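Local coordinates for endopolygalacturonase (Chondrostereum purpureum, PDB 1K5C), which probably hydrolyses the alpha-1,4 bonds between galacturonosyl units of polygalacturonate, the pectin backbone of plant cell walls, at residues A[3-8]-A[19-25]; A[32-37]-A[59-65]; A[226-230]-A[273-278]; A[265-271]-A[297-302]. All blocks are in the same frame, centred on the assembly; numbering follows the deposited sequence. Where two conformers were deposited one is given.

Contact 1. Residues A[3-8]-A[19-25]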
loop_
_atom_site.group_PDB
_atom_site.type_symbol
_atom_site.label_atom_id
_atom_site.label_comp_id
_atom_site.label_asym_id
_atom_site.label_seq_id
_atom_site.Cartn_x
_atom_site.Cartn_y
_atom_site.Cartn_z
ATOM N N CYS A 3 6.035 -32.329 -3.059
ATOM C CA CYS A 3 6.309 -30.987 -2.535
ATOM C C CYS A 3 6.573 -29.999 -3.646
ATOM O O CYS A 3 7.020 -28.870 -3.367
ATOM C CB CYS A 3 7.443 -31.035 -1.504
ATOM S SG CYS A 3 6.989 -32.026 -0.031
ATOM N N THR A 4 6.258 -30.338 -4.880
ATOM C CA THR A 4 6.334 -29.400 -6.012
ATOM C C THR A 4 4.925 -29.157 -6.480
ATOM O O THR A 4 4.191 -30.069 -6.811
ATOM C CB THR A 4 7.144 -29.987 -7.175
ATOM O OG1 THR A 4 8.456 -30.225 -6.670
ATOM C CG2 THR A 4 7.336 -29.029 -8.361
ATOM N N VAL A 5 4.568 -27.900 -6.543
ATOM C CA VAL A 5 3.237 -27.466 -6.982
ATOM C C VAL A 5 3.293 -27.122 -8.452
ATOM O O VAL A 5 4.025 -26.206 -8.848
ATOM C CB VAL A 5 2.764 -26.268 -6.150
ATOM C CG1 VAL A 5 1.413 -25.749 -6.654
ATOM C CG2 VAL A 5 2.703 -26.688 -4.695
ATOM N N LYS A 6 2.522 -27.879 -9.234
ATOM C CA LYS A 6 2.530 -27.725 -10.671
ATOM C C LYS A 6 1.169 -27.272 -11.223
ATOM O O LYS A 6 1.056 -27.078 -12.441
ATOM C CB LYS A 6 2.912 -29.104 -11.335
ATOM C CG LYS A 6 4.302 -29.578 -10.790
ATOM C CD LYS A 6 4.771 -30.698 -11.680
ATOM C CE LYS A 6 6.218 -31.134 -11.433
ATOM N NZ LYS A 6 6.393 -32.596 -11.687
ATOM N N SER A 7 0.188 -27.106 -10.370
ATOM C CA SER A 7 -1.187 -26.806 -10.757
ATOM C C SER A 7 -1.964 -26.352 -9.527
ATOM O O SER A 7 -1.451 -26.521 -8.416
ATOM C CB SER A 7 -1.926 -28.078 -11.306
ATOM O OG SER A 7 -2.150 -28.938 -10.178
ATOM N N VAL A 8 -3.150 -25.790 -9.765
ATOM C CA VAL A 8 -3.985 -25.377 -8.635
ATOM C C VAL A 8 -4.314 -26.616 -7.823
ATOM O O VAL A 8 -4.406 -26.509 -6.611
ATOM C CB VAL A 8 -5.233 -24.590 -9.064
ATOM C CG1 VAL A 8 -4.821 -23.305 -9.791
ATOM C CG2 VAL A 8 -6.227 -25.321 -9.916
ATOM N N ALA A 19 9.968 -27.868 2.491
ATOM C CA ALA A 19 10.549 -27.191 1.327
ATOM C C ALA A 19 9.577 -27.429 0.189
ATOM O O ALA A 19 9.435 -28.556 -0.325
ATOM C CB ALA A 19 11.915 -27.745 0.993
ATOM N N VAL A 20 8.868 -26.390 -0.225
ATOM C CA VAL A 20 7.880 -26.445 -1.298
ATOM C C VAL A 20 8.467 -25.726 -2.521
ATOM O O VAL A 20 9.019 -24.622 -2.330
ATOM C CB VAL A 20 6.573 -25.768 -0.863
ATOM C CG1 VAL A 20 5.548 -25.676 -2.009
ATOM C CG2 VAL A 20 5.960 -26.551 0.303
ATOM N N THR A 21 8.359 -26.308 -3.690
ATOM C CA THR A 21 8.723 -25.633 -4.913
ATOM C C THR A 21 7.463 -25.278 -5.675
ATOM O O THR A 21 6.656 -26.157 -5.938
ATOM C CB THR A 21 9.607 -26.546 -5.791
ATOM O OG1 THR A 21 10.768 -26.900 -5.017
ATOM C CG2 THR A 21 10.073 -25.789 -7.024
ATOM N N LEU A 22 7.324 -23.999 -5.982
ATOM C CA LEU A 22 6.154 -23.517 -6.714
ATOM C C LEU A 22 6.627 -23.350 -8.160
ATOM O O LEU A 22 7.343 -22.389 -8.480
ATOM C CB LEU A 22 5.658 -22.227 -6.017
ATOM C CG LEU A 22 4.479 -21.542 -6.671
ATOM C CD1 LEU A 22 3.281 -22.453 -6.696
ATOM C CD2 LEU A 22 4.246 -20.292 -5.759
ATOM N N ASN A 23 6.254 -24.302 -9.024
ATOM C CA ASN A 23 6.619 -24.197 -10.433
ATOM C C ASN A 23 5.745 -23.138 -11.147
ATOM O O ASN A 23 4.760 -22.639 -10.616
ATOM C CB ASN A 23 6.523 -25.553 -11.113
ATOM C CG ASN A 23 7.703 -26.472 -10.911
ATOM O OD1 ASN A 23 8.561 -26.151 -10.142
ATOM N ND2 ASN A 23 7.782 -27.593 -11.663
ATOM N N GLY A 24 6.183 -22.795 -12.348
ATOM C CA GLY A 24 5.380 -21.881 -13.233
ATOM C C GLY A 24 4.273 -22.693 -13.915
ATOM O O GLY A 24 4.409 -23.857 -14.271
ATOM N N PHE A 25 3.106 -22.026 -14.038
ATOM C CA PHE A 25 1.919 -22.591 -14.694
ATOM C C PHE A 25 0.902 -21.481 -14.827
ATOM O O PHE A 25 1.085 -20.366 -14.315
ATOM C CB PHE A 25 1.325 -23.812 -13.940
ATOM C CG PHE A 25 0.982 -23.594 -12.495
ATOM C CD1 PHE A 25 -0.309 -23.197 -12.093
ATOM C CD2 PHE A 25 1.928 -23.824 -11.519
ATOM C CE1 PHE A 25 -0.613 -23.051 -10.750
ATOM C CE2 PHE A 25 1.659 -23.658 -10.168
ATOM C CZ PHE A 25 0.385 -23.273 -9.796
HETATM O O HOH W 1 3.476 -27.051 -14.094
#
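Cys-3 O accepts the N-H of Thr-21 at 2.9 Å, and Cys-3 CB rests against Ala-19 O. Its sulfur is joined to Cys-17 in a disulfide, tying the residue just before strand 4-5 to the run that leads into strand 19-22. Thr-4 pairs in parallel with Thr-21, the two side chains lying side by side, and its CG2 reaches along the strand to 3.6 Å from Asn-23 OD1, a methyl set against an amide. Val-5 turns both peptide atoms to the partner: its N donates to Thr-21 O at 2.8 Å, and its O receives Asn-23 N. On the face it shares with Leu-22, Val-5 CG1 packs 3.8 Å from Leu-22 CD1 and 4.1 Å from Phe-25 CE2, and CG2 leans on Val-20. Beyond this point the aromatic ring takes over. Phe-25 CG stands between its own backbone N and carbonyl carbon (chi1 55°), which lays the ring against the Lys-6 to Ser-7 peptide, with Ser-7 N 3.7 Å from the ring plane and over its centre. Val-8 CG1 approaches Phe-25 CE1 more loosely. Replacing Phe-25 by a serine would probably strip this peptide of its cover and leave Val-5 CG1 and Val-8 CG1 without this aromatic neighbour. Here, at the start of the parallel beta-helix, backbone pairing gives way to a ring face, which covers the buried Ser-7 N, an atom with no hydrogen-bond partner in the model.

Contact 2. Residues A[32-37]-A[59-65]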
loop_
_atom_site.group_PDB
_atom_site.type_symbol
_atom_site.label_atom_id
_atom_site.label_comp_id
_atom_site.label_asym_id
_atom_site.label_seq_id
_atom_site.Cartn_x
_atom_site.Cartn_y
_atom_site.Cartn_z
ATOM N N THR A 32 -8.641 -20.561 -8.234
ATOM C CA THR A 32 -7.708 -19.769 -7.447
ATOM C C THR A 32 -6.554 -20.649 -6.991
ATOM O O THR A 32 -6.663 -21.898 -7.029
ATOM C CB THR A 32 -8.364 -19.090 -6.247
ATOM O OG1 THR A 32 -8.852 -20.149 -5.419
ATOM C CG2 THR A 32 -9.487 -18.167 -6.651
ATOM N N LEU A 33 -5.467 -20.011 -6.577
ATOM C CA LEU A 33 -4.248 -20.702 -6.095
ATOM C C LEU A 33 -4.119 -20.390 -4.626
ATOM O O LEU A 33 -3.892 -19.250 -4.257
ATOM C CB LEU A 33 -3.062 -20.240 -6.920
ATOM C CG LEU A 33 -1.698 -20.848 -6.460
ATOM C CD1 LEU A 33 -1.764 -22.393 -6.509
ATOM C CD2 LEU A 33 -0.584 -20.341 -7.346
ATOM N N VAL A 34 -4.298 -21.425 -3.807
ATOM C CA VAL A 34 -4.306 -21.284 -2.341
ATOM C C VAL A 34 -3.229 -22.186 -1.757
ATOM O O VAL A 34 -3.213 -23.383 -1.979
ATOM C CB VAL A 34 -5.676 -21.664 -1.779
ATOM C CG1 VAL A 34 -5.701 -21.588 -0.240
ATOM C CG2 VAL A 34 -6.761 -20.696 -2.348
ATOM N N LEU A 35 -2.323 -21.569 -0.976
ATOM C CA LEU A 35 -1.264 -22.310 -0.307
ATOM C C LEU A 35 -1.366 -22.118 1.195
ATOM O O LEU A 35 -1.377 -20.981 1.678
ATOM C CB LEU A 35 0.131 -21.852 -0.780
ATOM C CG LEU A 35 0.451 -22.109 -2.252
ATOM C CD1 LEU A 35 1.663 -21.297 -2.697
ATOM C CD2 LEU A 35 0.648 -23.615 -2.513
ATOM N N ASN A 36 -1.390 -23.266 1.915
ATOM C CA ASN A 36 -1.412 -23.272 3.377
ATOM C C ASN A 36 -0.210 -24.089 3.857
ATOM O O ASN A 36 -0.356 -25.278 4.215
ATOM C CB ASN A 36 -2.717 -23.881 3.924
ATOM C CG ASN A 36 -3.885 -22.968 3.640
ATOM O OD1 ASN A 36 -3.911 -21.823 4.079
ATOM N ND2 ASN A 36 -4.877 -23.452 2.895
ATOM N N PRO A 37 0.986 -23.528 3.782
ATOM C CA PRO A 37 2.192 -24.352 4.072
ATOM C C PRO A 37 2.320 -24.645 5.562
ATOM O O PRO A 37 1.796 -23.956 6.431
ATOM C CB PRO A 37 3.355 -23.466 3.588
ATOM C CG PRO A 37 2.726 -22.335 2.843
ATOM C CD PRO A 37 1.350 -22.174 3.404
ATOM N N PRO A 59 -9.375 -12.688 -3.559
ATOM C CA PRO A 59 -8.035 -12.842 -4.106
ATOM C C PRO A 59 -7.916 -14.065 -5.005
ATOM O O PRO A 59 -8.548 -15.100 -4.813
ATOM C CB PRO A 59 -7.168 -13.097 -2.838
ATOM C CG PRO A 59 -8.134 -13.597 -1.819
ATOM C CD PRO A 59 -9.465 -12.972 -2.114
ATOM N N LEU A 60 -7.040 -13.923 -6.052
ATOM C CA LEU A 60 -6.800 -15.051 -6.947
ATOM C C LEU A 60 -5.656 -15.943 -6.435
ATOM O O LEU A 60 -5.591 -17.119 -6.841
ATOM C CB LEU A 60 -6.477 -14.563 -8.363
ATOM C CG LEU A 60 -7.566 -13.709 -9.023
ATOM C CD1 LEU A 60 -7.134 -13.357 -10.456
ATOM C CD2 LEU A 60 -8.934 -14.422 -9.001
ATOM N N PHE A 61 -4.827 -15.403 -5.537
ATOM C CA PHE A 61 -3.746 -16.143 -4.885
ATOM C C PHE A 61 -3.816 -15.813 -3.412
ATOM O O PHE A 61 -3.821 -14.621 -3.086
ATOM C CB PHE A 61 -2.386 -15.707 -5.456
ATOM C CG PHE A 61 -1.192 -16.318 -4.714
ATOM C CD1 PHE A 61 -0.794 -17.593 -4.981
ATOM C CD2 PHE A 61 -0.508 -15.584 -3.735
ATOM C CE1 PHE A 61 0.306 -18.141 -4.308
ATOM C CE2 PHE A 61 0.594 -16.129 -3.110
ATOM C CZ PHE A 61 0.994 -17.425 -3.389
ATOM N N THR A 62 -3.846 -16.822 -2.558
ATOM C CA THR A 62 -3.803 -16.628 -1.108
ATOM C C THR A 62 -2.727 -17.545 -0.522
ATOM O O THR A 62 -2.759 -18.751 -0.799
ATOM C CB THR A 62 -5.137 -16.972 -0.450
ATOM O OG1 THR A 62 -6.185 -16.161 -1.013
ATOM C CG2 THR A 62 -5.124 -16.671 1.050
ATOM N N ILE A 63 -1.866 -16.984 0.309
ATOM C CA ILE A 63 -0.927 -17.802 1.077
ATOM C C ILE A 63 -1.083 -17.388 2.529
ATOM O O ILE A 63 -1.160 -16.202 2.875
ATOM C CB ILE A 63 0.513 -17.671 0.537
ATOM C CG1 ILE A 63 1.455 -18.638 1.307
ATOM C CG2 ILE A 63 1.041 -16.242 0.528
ATOM C CD1 ILE A 63 2.763 -18.858 0.607
ATOM N N ASP A 64 -1.209 -18.421 3.386
ATOM C CA ASP A 64 -1.465 -18.206 4.823
ATOM C C ASP A 64 -0.645 -19.212 5.578
ATOM O O ASP A 64 -0.834 -20.423 5.382
ATOM C CB ASP A 64 -2.953 -18.377 5.088
ATOM C CG ASP A 64 -3.385 -18.066 6.493
ATOM O OD1 ASP A 64 -2.563 -17.633 7.297
ATOM O OD2 ASP A 64 -4.597 -18.267 6.763
ATOM N N GLY A 65 0.259 -18.762 6.440
ATOM C CA GLY A 65 1.038 -19.694 7.257
ATOM C C GLY A 65 1.827 -18.884 8.293
ATOM O O GLY A 65 1.784 -17.652 8.294
HETATM O O HOH W 2 -0.735 -22.885 6.589
#
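Pro-59 O meets the CG2 methyl of Thr-32 at 3.7 Å, just before the regular pairing begins. Leu-60 then offers its carbonyl to the next residue across, Leu-33 N to Leu-60 O being 2.9 Å long and almost straight at 172°. Phe-61 puts its ring among the leucines of 32-37. Its CG is anti to the backbone N (chi1 173°), sending the ring in the same direction as the side chain of Leu-33; Leu-33 CG lies at the ring edge, in its plane, and Leu-33 CD2 is 3.6 Å from Phe-61 CD1. Leu-35 CD1 comes obliquely to Phe-61 CE1, at 3.8 Å. With an alanine here, the space beside Leu-33 CD2 and Leu-35 CD1 would probably be left unfilled. These strands are successive turns of the right-handed parallel beta-helix of family 28, running within 6° of each other, with 33-35 the outermost strand of its sheet in this chain. Thr-62 lies on the other face, that of Val-34, and uses both peptide atoms: its N donates to Leu-33 O, and its O accepts from Leu-35 N. Ile-63 returns to the face of Phe-61, where its CG1 touches Leu-35 CB and, roughly at right angles, the ring of Pro-37. Asp-64 N closes the pairing on Leu-35 O at 3.1 Å. Asn-36 OD1 comes 3.7 Å from Asp-64 CB, while Asp-64 OD1 is hydrogen-bonded to a glycerol, probably from the crystallisation liquor. At the Gly-65 end, a water donates to both Asp-64 O (2.7 Å) and Pro-37 O (2.8 Å).

Contact 3. Residues A[226-230]-A[273-278]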
loop_
_atom_site.group_PDB
_atom_site.type_symbol
_atom_site.label_atom_id
_atom_site.label_comp_id
_atom_site.label_asym_id
_atom_site.label_seq_id
_atom_site.Cartn_x
_atom_site.Cartn_y
_atom_site.Cartn_z
ATOM N N ARG A 226 -0.135 11.078 2.285
ATOM C CA ARG A 226 -1.487 11.377 2.665
ATOM C C ARG A 226 -1.907 10.631 3.910
ATOM O O ARG A 226 -1.549 9.468 4.097
ATOM C CB ARG A 226 -2.533 10.929 1.629
ATOM C CG ARG A 226 -2.674 11.954 0.509
ATOM C CD ARG A 226 -3.766 11.232 -0.355
ATOM N NE ARG A 226 -5.185 11.574 -0.276
ATOM C CZ ARG A 226 -6.095 11.271 -1.206
ATOM N NH1 ARG A 226 -5.725 10.573 -2.254
ATOM N NH2 ARG A 226 -7.366 11.621 -1.081
ATOM N N ILE A 227 -2.715 11.306 4.724
ATOM C CA ILE A 227 -3.484 10.615 5.777
ATOM C C ILE A 227 -4.938 11.019 5.495
ATOM O O ILE A 227 -5.239 12.216 5.512
ATOM C CB ILE A 227 -3.044 10.984 7.208
ATOM C CG1 ILE A 227 -1.537 10.787 7.370
ATOM C CG2 ILE A 227 -3.856 10.185 8.246
ATOM C CD1 ILE A 227 -1.035 11.165 8.776
ATOM N N LYS A 228 -5.756 10.042 5.191
ATOM C CA LYS A 228 -7.155 10.266 4.781
ATOM C C LYS A 228 -8.075 9.499 5.715
ATOM O O LYS A 228 -7.932 8.304 5.897
ATOM C CB LYS A 228 -7.439 9.919 3.299
ATOM C CG LYS A 228 -6.583 8.855 2.685
ATOM C CD LYS A 228 -6.947 8.516 1.265
ATOM C CE LYS A 228 -5.841 7.537 0.793
ATOM N NZ LYS A 228 -6.335 6.663 -0.224
ATOM N N ALA A 229 -9.081 10.194 6.250
ATOM C CA ALA A 229 -10.159 9.542 6.987
ATOM C C ALA A 229 -11.486 9.959 6.371
ATOM O O ALA A 229 -11.708 11.139 6.049
ATOM C CB ALA A 229 -10.181 9.899 8.458
ATOM N N GLN A 230 -12.356 8.973 6.223
ATOM C CA GLN A 230 -13.714 9.277 5.753
ATOM C C GLN A 230 -14.355 10.310 6.684
ATOM O O GLN A 230 -14.335 10.133 7.897
ATOM C CB GLN A 230 -14.563 7.972 5.790
ATOM C CG GLN A 230 -14.032 6.978 4.776
ATOM C CD GLN A 230 -14.628 5.604 4.900
ATOM O OE1 GLN A 230 -15.792 5.478 5.173
ATOM N N ALA A 273 -12.584 10.349 13.658
ATOM C CA ALA A 273 -11.390 9.573 13.369
ATOM C C ALA A 273 -10.140 10.379 13.752
ATOM O O ALA A 273 -9.323 10.760 12.918
ATOM C CB ALA A 273 -11.355 9.208 11.879
ATOM N N PRO A 274 -9.998 10.687 15.044
ATOM C CA PRO A 274 -8.936 11.619 15.480
ATOM C C PRO A 274 -7.558 11.161 15.005
ATOM O O PRO A 274 -7.177 10.002 15.097
ATOM C CB PRO A 274 -9.017 11.575 17.022
ATOM C CG PRO A 274 -9.890 10.376 17.332
ATOM C CD PRO A 274 -10.867 10.303 16.176
ATOM N N PHE A 275 -6.762 12.184 14.585
ATOM C CA PHE A 275 -5.347 11.995 14.233
ATOM C C PHE A 275 -4.500 12.596 15.350
ATOM O O PHE A 275 -4.723 13.744 15.745
ATOM C CB PHE A 275 -4.965 12.698 12.942
ATOM C CG PHE A 275 -5.682 12.260 11.684
ATOM C CD1 PHE A 275 -6.436 11.106 11.616
ATOM C CD2 PHE A 275 -5.588 13.089 10.573
ATOM C CE1 PHE A 275 -7.106 10.763 10.422
ATOM C CE2 PHE A 275 -6.216 12.758 9.366
ATOM C CZ PHE A 275 -6.976 11.583 9.299
ATOM N N SER A 276 -3.474 11.871 15.780
ATOM C CA SER A 276 -2.580 12.391 16.827
ATOM C C SER A 276 -1.132 11.980 16.530
ATOM O O SER A 276 -0.859 10.946 15.927
ATOM C CB SER A 276 -2.997 11.955 18.194
ATOM O OG SER A 276 -3.083 10.597 18.311
ATOM N N ASP A 277 -0.243 12.836 17.015
ATOM C CA ASP A 277 1.211 12.524 17.064
ATOM C C ASP A 277 1.754 12.151 15.689
ATOM O O ASP A 277 2.280 11.052 15.488
ATOM C CB ASP A 277 1.469 11.434 18.105
ATOM C CG ASP A 277 1.038 11.851 19.458
ATOM O OD1 ASP A 277 0.704 13.036 19.729
ATOM O OD2 ASP A 277 1.092 10.932 20.332
ATOM N N VAL A 278 1.676 13.123 14.764
ATOM C CA VAL A 278 2.168 12.953 13.389
ATOM C C VAL A 278 3.428 13.847 13.235
ATOM O O VAL A 278 3.305 15.072 13.344
ATOM C CB VAL A 278 1.094 13.342 12.359
ATOM C CG1 VAL A 278 1.665 13.236 10.954
ATOM C CG2 VAL A 278 -0.134 12.458 12.543
#
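The ring of Phe-275 takes the CG2 methyl of Ile-227 over one face, in a CH-pi contact 3.8 Å from the ring centroid and 20° off its normal. At the ring edge, in its plane, sits the backbone of the facing strand, with Ala-229 N and, at 4.3 Å from Phe-275 CZ, Lys-228 C. Ala-229 CB approaches Phe-275 CZ at 3.7 Å from an oblique direction. Ile-227 points CG2 at the ring because that methyl is anti to the backbone N, leaving CG1 to carry CD1 elsewhere. Ile-227 CD1 therefore meets Val-278 CG1 tip to tip, 4.0 Å apart. At the far end of the interface two small residues touch, Ala-229 CB lying 3.7 Å from Ala-273 CB. The axes of strands 226-230 and 275-278 pass no closer than 10.5 Å and run nearly antiparallel (169°), as two walls of a beta-helix facing each other across its interior; Val-238 and Ile-258 also touch the Phe-275 ring. On the outer side of the first wall, Arg-226 and Lys-228 bind galacturonate in a ligand-bound crystal structure of this protein, and Lys-228 NZ forms a salt bridge with Asp-174. The strand thus presents two cationic residues outward, while between these two segments its inner side is met by hydrocarbon and aromatic groups, with no hydrogen bond; what holds the two walls together here is apolar contact, centred on the face and rim of one phenylalanine.

Contact 4. Residues A[265-271]-A[297-302]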
loop_
_atom_site.group_PDB
_atom_site.type_symbol
_atom_site.label_atom_id
_atom_site.label_comp_id
_atom_site.label_asym_id
_atom_site.label_seq_id
_atom_site.Cartn_x
_atom_site.Cartn_y
_atom_site.Cartn_z
ATOM N N ASP A 265 -11.196 16.571 -0.471
ATOM C CA ASP A 265 -9.927 17.020 0.109
ATOM C C ASP A 265 -10.162 17.928 1.337
ATOM O O ASP A 265 -9.418 17.747 2.337
ATOM C CB ASP A 265 -9.110 17.744 -0.976
ATOM C CG ASP A 265 -8.644 16.875 -2.118
ATOM O OD1 ASP A 265 -8.552 15.627 -2.072
ATOM O OD2 ASP A 265 -8.322 17.520 -3.182
ATOM N N VAL A 266 -11.102 18.817 1.271
ATOM C CA VAL A 266 -11.391 19.751 2.360
ATOM C C VAL A 266 -12.913 19.919 2.458
ATOM O O VAL A 266 -13.663 19.473 1.571
ATOM C CB VAL A 266 -10.703 21.102 2.132
ATOM C CG1 VAL A 266 -9.179 20.985 2.034
ATOM C CG2 VAL A 266 -11.198 21.782 0.871
ATOM N N GLY A 267 -13.310 20.596 3.542
ATOM C CA GLY A 267 -14.698 20.953 3.812
ATOM C C GLY A 267 -15.345 20.073 4.853
ATOM O O GLY A 267 -15.287 18.816 4.758
ATOM N N ASN A 268 -15.956 20.660 5.856
ATOM C CA ASN A 268 -16.762 19.972 6.865
ATOM C C ASN A 268 -16.012 18.709 7.271
ATOM O O ASN A 268 -16.601 17.633 7.228
ATOM C CB ASN A 268 -18.155 19.660 6.336
ATOM C CG ASN A 268 -19.261 19.032 7.168
ATOM O OD1 ASN A 268 -20.271 18.293 6.799
ATOM N ND2 ASN A 268 -19.187 19.331 8.475
ATOM N N PRO A 269 -14.756 18.816 7.761
ATOM C CA PRO A 269 -14.046 17.585 8.158
ATOM C C PRO A 269 -14.736 16.907 9.324
ATOM O O PRO A 269 -15.288 17.503 10.241
ATOM C CB PRO A 269 -12.635 18.080 8.496
ATOM C CG PRO A 269 -12.913 19.509 8.987
ATOM C CD PRO A 269 -13.959 20.033 7.962
ATOM N N GLY A 270 -14.648 15.578 9.307
ATOM C CA GLY A 270 -15.209 14.769 10.384
ATOM C C GLY A 270 -14.409 14.878 11.673
ATOM O O GLY A 270 -13.240 15.257 11.700
ATOM N N THR A 271 -15.093 14.446 12.723
ATOM C CA THR A 271 -14.504 14.510 14.069
ATOM C C THR A 271 -14.357 13.152 14.717
ATOM O O THR A 271 -13.892 13.053 15.868
ATOM C CB THR A 271 -15.357 15.414 14.995
ATOM O OG1 THR A 271 -16.661 14.778 15.050
ATOM C CG2 THR A 271 -15.400 16.811 14.446
ATOM N N THR A 297 -1.566 20.747 2.813
ATOM C CA THR A 297 -2.858 21.075 3.418
ATOM C C THR A 297 -3.121 20.071 4.557
ATOM O O THR A 297 -2.965 18.857 4.361
ATOM C CB THR A 297 -4.008 21.095 2.414
ATOM O OG1 THR A 297 -3.841 22.346 1.671
ATOM C CG2 THR A 297 -5.407 21.072 3.031
ATOM N N VAL A 298 -3.534 20.620 5.696
ATOM C CA VAL A 298 -4.014 19.849 6.838
ATOM C C VAL A 298 -5.449 20.316 7.080
ATOM O O VAL A 298 -5.661 21.517 7.291
ATOM C CB VAL A 298 -3.145 20.098 8.089
ATOM C CG1 VAL A 298 -3.767 19.395 9.298
ATOM C CG2 VAL A 298 -1.705 19.634 7.828
ATOM N N GLU A 299 -6.399 19.371 7.035
ATOM C CA GLU A 299 -7.830 19.661 7.217
ATOM C C GLU A 299 -8.362 18.740 8.306
ATOM O O GLU A 299 -8.822 17.636 8.052
ATOM C CB GLU A 299 -8.571 19.476 5.874
ATOM C CG GLU A 299 -10.072 19.754 5.991
ATOM C CD GLU A 299 -10.466 21.202 5.831
ATOM O OE1 GLU A 299 -9.605 22.082 5.784
ATOM O OE2 GLU A 299 -11.696 21.464 5.725
ATOM N N CYS A 300 -8.289 19.230 9.539
ATOM C CA CYS A 300 -8.683 18.465 10.719
ATOM C C CYS A 300 -10.012 18.956 11.275
ATOM O O CYS A 300 -10.175 20.152 11.550
ATOM C CB CYS A 300 -7.678 18.643 11.878
ATOM S SG CYS A 300 -6.095 17.805 11.634
ATOM N N GLY A 301 -10.920 17.995 11.547
ATOM C CA GLY A 301 -12.010 18.208 12.501
ATOM C C GLY A 301 -11.627 17.776 13.883
ATOM O O GLY A 301 -12.242 18.284 14.853
ATOM N N ASN A 302 -10.667 16.857 14.066
ATOM C CA ASN A 302 -10.304 16.390 15.392
ATOM C C ASN A 302 -8.857 15.859 15.318
ATOM O O ASN A 302 -8.629 14.721 14.860
ATOM C CB ASN A 302 -11.291 15.318 15.870
ATOM C CG ASN A 302 -10.999 14.858 17.290
ATOM O OD1 ASN A 302 -10.098 15.391 17.965
ATOM N ND2 ASN A 302 -11.786 13.871 17.752
#
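Glu-299 reaches Gly-267 with its carboxylate, Gly-267 N donating to Glu-299 OE2 at 2.9 Å. The chain leaves with CG anti to the backbone N and then bends sharply (chi2 86°), which turns the carboxylate past Val-266 to Gly-267 N. The N-H comes from above the carboxylate plane, 49° out of it. Val-266 crosses this group at about a right angle, its CB 3.7 Å from Glu-299 CD. With Val-266 CG1 anti to its own carbonyl carbon, that methyl is left to meet Thr-297 CG2 at 3.9 Å. The ring of Pro-269 crosses the same glutamate side chain at about a right angle, its CD 3.5 Å from Glu-299 OE2, and its CB rests on Gly-301 N. In the parallel beta-helix the run 265-271 is part of a loop between strands 254-259 and 275-280, and here it lies over the end of the strand of the following coil, 294-299, where Cys-300 is joined to Cys-303 by a disulfide. Gly-267 O accepts a hydrogen bond from Arg-231, and Asn-302 N gives one to Gln-260 OE1. Gly-301 CA sits 3.3 Å from Gly-270 O, and a CB would point straight into the carbonyls of Pro-269 and Gly-270. Thr-271 turns CG2 to Gly-301 O, at 3.5 Å. Asn-302 extends with CG anti to its backbone N (chi1 -177°), carrying the amide straight to the loop: Asn-302 ND2 donates to Thr-271 O at 2.9 Å, with the acceptor lying nearly in the amide plane.

The four contacts fall into two pairs on opposite sides of the chain's centre. Contacts 1 and 2 have centres about 12 Å apart and share an apolar seam, where Phe-25 CZ lies 3.9 Å from Leu-33 CD2. Contacts 3 and 4 have centres about 9 Å apart and interleave along the chain; Phe-275 N and Asn-302 O, 3.2 Å apart, probably form a hydrogen bond joining them. Between the centres of contacts 1 and 4 lie about 49 Å of the beta-helix. Of the four, contact 3 holds residues of the galacturonate site, Arg-226 and Lys-228, and contact 4 borders it, the side chain of Asp-265 lying about 4 Å from that of Arg-226; contacts 1 and 2 lie away from it.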